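Long-range contact in penicillin-binding protein 2B (Streptococcus pneumoniae, PDB 2WAD), which probably forms peptide cross-links between adjacent glycan strands of cell wall peptidoglycan, as part of the machinery that builds peripheral wall, and binds penicillin: residues F415-Y425 against Y442-L453. Numbering follows the deposited sequence.
Sequences FQGSAPIYSWY and YSSNAYVVQTAL. Unlike the reference sequence in segment 415-425: Tyr-422 (reference Asn). Unlike the reference sequence in segment 442-453: Ala-446 (reference Thr), Val-448 (reference Met).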
loop_
_atom_site.group_PDB
_atom_site.type_symbol
_atom_site.label_atom_id
_atom_site.label_comp_id
_atom_site.label_asym_id
_atom_site.label_seq_id
_atom_site.Cartn_x
_atom_site.Cartn_y
_atom_site.Cartn_z
ATOM N N PHE A 415 -27.088 -33.500 2.299
ATOM C CA PHE A 415 -26.009 -34.479 2.388
ATOM C C PHE A 415 -26.089 -35.065 3.797
ATOM O O PHE A 415 -26.395 -34.322 4.732
ATOM C CB PHE A 415 -24.632 -33.787 2.310
ATOM C CG PHE A 415 -24.367 -33.007 1.042
ATOM C CD1 PHE A 415 -24.346 -33.630 -0.202
ATOM C CD2 PHE A 415 -24.085 -31.647 1.112
ATOM C CE1 PHE A 415 -24.085 -32.911 -1.372
ATOM C CE2 PHE A 415 -23.808 -30.920 -0.041
ATOM C CZ PHE A 415 -23.791 -31.544 -1.289
ATOM N N GLN A 416 -25.774 -36.355 3.949
ATOM C CA GLN A 416 -25.567 -36.967 5.267
ATOM C C GLN A 416 -24.555 -36.158 6.067
ATOM O O GLN A 416 -23.487 -35.819 5.564
ATOM C CB GLN A 416 -25.033 -38.406 5.158
ATOM C CG GLN A 416 -25.966 -39.354 4.423
ATOM C CD GLN A 416 -27.297 -39.515 5.136
ATOM O OE1 GLN A 416 -27.345 -39.444 6.365
ATOM N NE2 GLN A 416 -28.380 -39.732 4.376
ATOM N N GLY A 417 -24.877 -35.853 7.315
ATOM C CA GLY A 417 -23.914 -35.193 8.173
ATOM C C GLY A 417 -23.962 -33.671 8.194
ATOM O O GLY A 417 -23.175 -33.061 8.915
ATOM N N SER A 418 -24.845 -33.040 7.417
ATOM C CA SER A 418 -25.014 -31.587 7.518
ATOM C C SER A 418 -26.442 -31.090 7.301
ATOM O O SER A 418 -27.261 -31.778 6.680
ATOM C CB SER A 418 -24.004 -30.826 6.651
ATOM O OG SER A 418 -23.905 -31.366 5.345
ATOM N N ALA A 419 -26.740 -29.912 7.843
ATOM C CA ALA A 419 -28.060 -29.297 7.720
ATOM C C ALA A 419 -28.346 -29.103 6.244
ATOM O O ALA A 419 -27.420 -28.898 5.478
ATOM C CB ALA A 419 -28.066 -27.949 8.433
ATOM N N PRO A 420 -29.622 -29.169 5.840
ATOM C CA PRO A 420 -30.000 -28.944 4.450
ATOM C C PRO A 420 -29.607 -27.534 4.026
ATOM O O PRO A 420 -29.654 -26.618 4.855
ATOM C CB PRO A 420 -31.527 -29.047 4.473
ATOM C CG PRO A 420 -31.868 -29.726 5.724
ATOM C CD PRO A 420 -30.802 -29.322 6.708
ATOM N N ILE A 421 -29.201 -27.367 2.766
ATOM C CA ILE A 421 -28.798 -26.057 2.254
ATOM C C ILE A 421 -29.896 -25.461 1.379
ATOM O O ILE A 421 -30.361 -26.119 0.432
ATOM C CB ILE A 421 -27.486 -26.152 1.415
ATOM C CG1 ILE A 421 -26.289 -26.526 2.296
ATOM C CG2 ILE A 421 -27.209 -24.858 0.700
ATOM C CD1 ILE A 421 -25.272 -27.393 1.544
ATOM N N TYR A 422 -30.262 -24.211 1.676
ATOM C CA TYR A 422 -31.295 -23.465 0.937
ATOM C C TYR A 422 -30.730 -22.158 0.394
ATOM O O TYR A 422 -29.631 -21.736 0.780
ATOM C CB TYR A 422 -32.476 -23.100 1.852
ATOM C CG TYR A 422 -33.213 -24.282 2.428
ATOM C CD1 TYR A 422 -34.243 -24.886 1.731
ATOM C CD2 TYR A 422 -32.860 -24.808 3.662
ATOM C CE1 TYR A 422 -34.911 -25.978 2.244
ATOM C CE2 TYR A 422 -33.522 -25.906 4.182
ATOM C CZ TYR A 422 -34.553 -26.485 3.474
ATOM O OH TYR A 422 -35.228 -27.583 3.992
ATOM N N SER A 423 -31.503 -21.507 -0.474
ATOM C CA SER A 423 -31.165 -20.174 -0.956
ATOM C C SER A 423 -31.985 -19.172 -0.144
ATOM O O SER A 423 -32.740 -19.575 0.737
ATOM C CB SER A 423 -31.485 -20.057 -2.448
ATOM O OG SER A 423 -30.585 -20.854 -3.204
ATOM N N TRP A 424 -31.849 -17.885 -0.433
ATOM C CA TRP A 424 -32.570 -16.852 0.312
ATOM C C TRP A 424 -34.090 -17.035 0.224
ATOM O O TRP A 424 -34.808 -16.674 1.141
ATOM C CB TRP A 424 -32.159 -15.453 -0.166
ATOM C CG TRP A 424 -32.549 -15.104 -1.583
ATOM C CD1 TRP A 424 -31.789 -15.272 -2.718
ATOM C CD2 TRP A 424 -33.764 -14.473 -2.010
ATOM N NE1 TRP A 424 -32.456 -14.772 -3.816
ATOM C CE2 TRP A 424 -33.677 -14.293 -3.409
ATOM C CE3 TRP A 424 -34.922 -14.047 -1.347
ATOM C CZ2 TRP A 424 -34.701 -13.701 -4.149
ATOM C CZ3 TRP A 424 -35.942 -13.453 -2.099
ATOM C CH2 TRP A 424 -35.819 -13.287 -3.481
ATOM N N TYR A 425 -34.565 -17.636 -0.860
ATOM C CA TYR A 425 -35.995 -17.855 -1.074
ATOM C C TYR A 425 -36.576 -19.180 -0.540
ATOM O O TYR A 425 -37.761 -19.445 -0.710
ATOM C CB TYR A 425 -36.295 -17.716 -2.569
ATOM C CG TYR A 425 -35.286 -18.335 -3.522
ATOM C CD1 TYR A 425 -34.326 -17.546 -4.155
ATOM C CD2 TYR A 425 -35.317 -19.693 -3.821
ATOM C CE1 TYR A 425 -33.410 -18.084 -5.045
ATOM C CE2 TYR A 425 -34.408 -20.254 -4.715
ATOM C CZ TYR A 425 -33.466 -19.444 -5.334
ATOM O OH TYR A 425 -32.572 -19.996 -6.237
ATOM N N TYR A 442 -30.818 -15.063 -9.684
ATOM C CA TYR A 442 -31.501 -15.374 -8.428
ATOM C C TYR A 442 -30.599 -15.616 -7.223
ATOM O O TYR A 442 -31.067 -15.695 -6.079
ATOM C CB TYR A 442 -32.381 -16.612 -8.584
ATOM C CG TYR A 442 -33.279 -16.644 -9.790
ATOM C CD1 TYR A 442 -33.690 -15.476 -10.425
ATOM C CD2 TYR A 442 -33.736 -17.860 -10.289
ATOM C CE1 TYR A 442 -34.517 -15.527 -11.550
ATOM C CE2 TYR A 442 -34.569 -17.916 -11.396
ATOM C CZ TYR A 442 -34.949 -16.755 -12.031
ATOM O OH TYR A 442 -35.771 -16.853 -13.144
ATOM N N SER A 443 -29.300 -15.723 -7.482
ATOM C CA SER A 443 -28.332 -16.055 -6.443
ATOM C C SER A 443 -28.611 -17.430 -5.855
ATOM O O SER A 443 -28.671 -17.597 -4.642
ATOM C CB SER A 443 -28.258 -14.979 -5.350
ATOM O OG SER A 443 -26.992 -14.999 -4.681
ATOM N N SER A 444 -28.789 -18.407 -6.733
ATOM C CA SER A 444 -29.092 -19.766 -6.304
ATOM C C SER A 444 -27.893 -20.426 -5.636
ATOM O O SER A 444 -26.829 -20.568 -6.256
ATOM C CB SER A 444 -29.495 -20.598 -7.526
ATOM O OG SER A 444 -29.455 -21.972 -7.204
ATOM N N ASN A 445 -28.056 -20.851 -4.388
ATOM C CA ASN A 445 -27.057 -21.737 -3.789
ATOM C C ASN A 445 -27.089 -23.165 -4.361
ATOM O O ASN A 445 -26.052 -23.822 -4.409
ATOM C CB ASN A 445 -27.192 -21.804 -2.264
ATOM C CG ASN A 445 -26.653 -20.570 -1.549
ATOM O OD1 ASN A 445 -25.826 -19.807 -2.067
ATOM N ND2 ASN A 445 -27.098 -20.393 -0.311
ATOM N N ALA A 446 -28.256 -23.654 -4.785
ATOM C CA ALA A 446 -28.366 -25.027 -5.295
ATOM C C ALA A 446 -27.465 -25.239 -6.503
ATOM O O ALA A 446 -26.875 -26.316 -6.666
ATOM C CB ALA A 446 -29.798 -25.387 -5.671
ATOM N N TYR A 447 -27.390 -24.225 -7.358
ATOM C CA TYR A 447 -26.624 -24.374 -8.607
ATOM C C TYR A 447 -25.114 -24.536 -8.329
ATOM O O TYR A 447 -24.449 -25.384 -8.958
ATOM C CB TYR A 447 -26.874 -23.180 -9.538
ATOM C CG TYR A 447 -26.453 -23.409 -10.982
ATOM C CD1 TYR A 447 -27.344 -23.943 -11.898
ATOM C CD2 TYR A 447 -25.162 -23.117 -11.420
ATOM C CE1 TYR A 447 -26.974 -24.176 -13.214
ATOM C CE2 TYR A 447 -24.774 -23.360 -12.735
ATOM C CZ TYR A 447 -25.692 -23.885 -13.618
ATOM O OH TYR A 447 -25.350 -24.139 -14.923
ATOM N N VAL A 448 -24.584 -23.743 -7.386
ATOM C CA VAL A 448 -23.154 -23.703 -7.132
ATOM C C VAL A 448 -22.693 -24.828 -6.210
ATOM O O VAL A 448 -21.544 -25.237 -6.277
ATOM C CB VAL A 448 -22.652 -22.349 -6.564
ATOM C CG1 VAL A 448 -22.656 -21.259 -7.647
ATOM C CG2 VAL A 448 -23.423 -21.930 -5.319
ATOM N N VAL A 449 -23.570 -25.287 -5.326
ATOM C CA VAL A 449 -23.288 -26.427 -4.475
ATOM C C VAL A 449 -23.264 -27.733 -5.295
ATOM O O VAL A 449 -22.381 -28.572 -5.120
ATOM C CB VAL A 449 -24.287 -26.512 -3.300
ATOM C CG1 VAL A 449 -24.135 -27.836 -2.583
ATOM C CG2 VAL A 449 -24.023 -25.389 -2.298
ATOM N N GLN A 450 -24.214 -27.902 -6.203
ATOM C CA GLN A 450 -24.175 -29.010 -7.157
ATOM C C GLN A 450 -22.956 -28.936 -8.074
ATOM O O GLN A 450 -22.297 -29.931 -8.290
ATOM C CB GLN A 450 -25.475 -29.075 -7.974
ATOM C CG GLN A 450 -26.649 -29.637 -7.192
ATOM C CD GLN A 450 -27.963 -29.610 -7.968
ATOM O OE1 GLN A 450 -28.449 -30.655 -8.404
ATOM N NE2 GLN A 450 -28.565 -28.425 -8.108
ATOM N N THR A 451 -22.618 -27.755 -8.578
ATOM C CA THR A 451 -21.369 -27.575 -9.307
ATOM C C THR A 451 -20.134 -28.000 -8.528
ATOM O O THR A 451 -19.323 -28.752 -9.074
ATOM C CB THR A 451 -21.161 -26.130 -9.795
ATOM O OG1 THR A 451 -22.225 -25.760 -10.677
ATOM C CG2 THR A 451 -19.845 -26.001 -10.544
ATOM N N ALA A 452 -19.975 -27.520 -7.289
ATOM C CA ALA A 452 -18.834 -27.940 -6.455
ATOM C C ALA A 452 -18.780 -29.455 -6.209
ATOM O O ALA A 452 -17.724 -30.074 -6.323
ATOM C CB ALA A 452 -18.817 -27.206 -5.096
ATOM N N LEU A 453 -19.890 -30.063 -5.809
ATOM C CA LEU A 453 -19.891 -31.520 -5.658
ATOM C C LEU A 453 -19.342 -32.181 -6.935
ATOM O O LEU A 453 -18.623 -33.168 -6.872
ATOM C CB LEU A 453 -21.299 -32.028 -5.339
ATOM C CG LEU A 453 -21.439 -33.530 -5.073
ATOM C CD1 LEU A 453 -20.801 -33.895 -3.744
ATOM C CD2 LEU A 453 -22.892 -33.959 -5.102
HETATM O O HOH W 1 -28.982 -17.577 -1.499
#
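Three direct hydrogen bonds tie Tyr-422, Ser-423 and Trp-424 to the junction between helix 436-442 and the helix that begins near Asn-445. Asn-445 N gives its hydrogen to Ser-423 OG at 2.8 Å. The hydroxyl lies beside its own backbone N, anti to the carbonyl carbon (chi1 -69°), and this brings it beside Ser-444 CA, within reach of the amide. The carboxamide of Asn-445 reaches across to the loop: ND2 donates to Tyr-422 O at 3.1 Å, and the acceptor lies close to the amide plane. Trp-424 NE1 donates to Tyr-442 O at 2.8 Å, with that oxygen at the indole edge. One water accepts from Trp-424 N and donates to Ser-443 O, adding a bridge beside the indole.

The short segment Ser-443 to Asn-445 fits the SxN motif of penicillin-binding transpeptidases. Ser-443 has positive phi and closes the preceding helix in a Schellman motif. Ser-444 is the N-cap of the next, its OG accepting from Tyr-447 N. Ser-443 OG is hydrogen-bonded to Lys-615 and to Ser-386, the inferred acyl-ester nucleophile. Asn-445 OD1 is hydrogen-bonded to Lys-389 NZ, so both ends of this amide are held and its rotation is fixed.

The Tyr-425 side chain packs against Tyr-442 and Ser-444. Its ring turns an edge to Tyr-442 O, and its CE1 lies 4.0 Å from Tyr-442 CB. Its OH lies against Ser-444 CB at 3.4 Å and bonds Asp-410, which Ser-444 OG also reaches.

Apolar contacts continue along the helix. The Phe-415 ring presents its edge to Val-449 CG1, 3.9 Å from CZ, and to Leu-453 CD2, 4.1 Å from CE1. Ile-421 CD1 meets the same Val-449 methyl, and Ile-513 of helix 509-515 touches both residues.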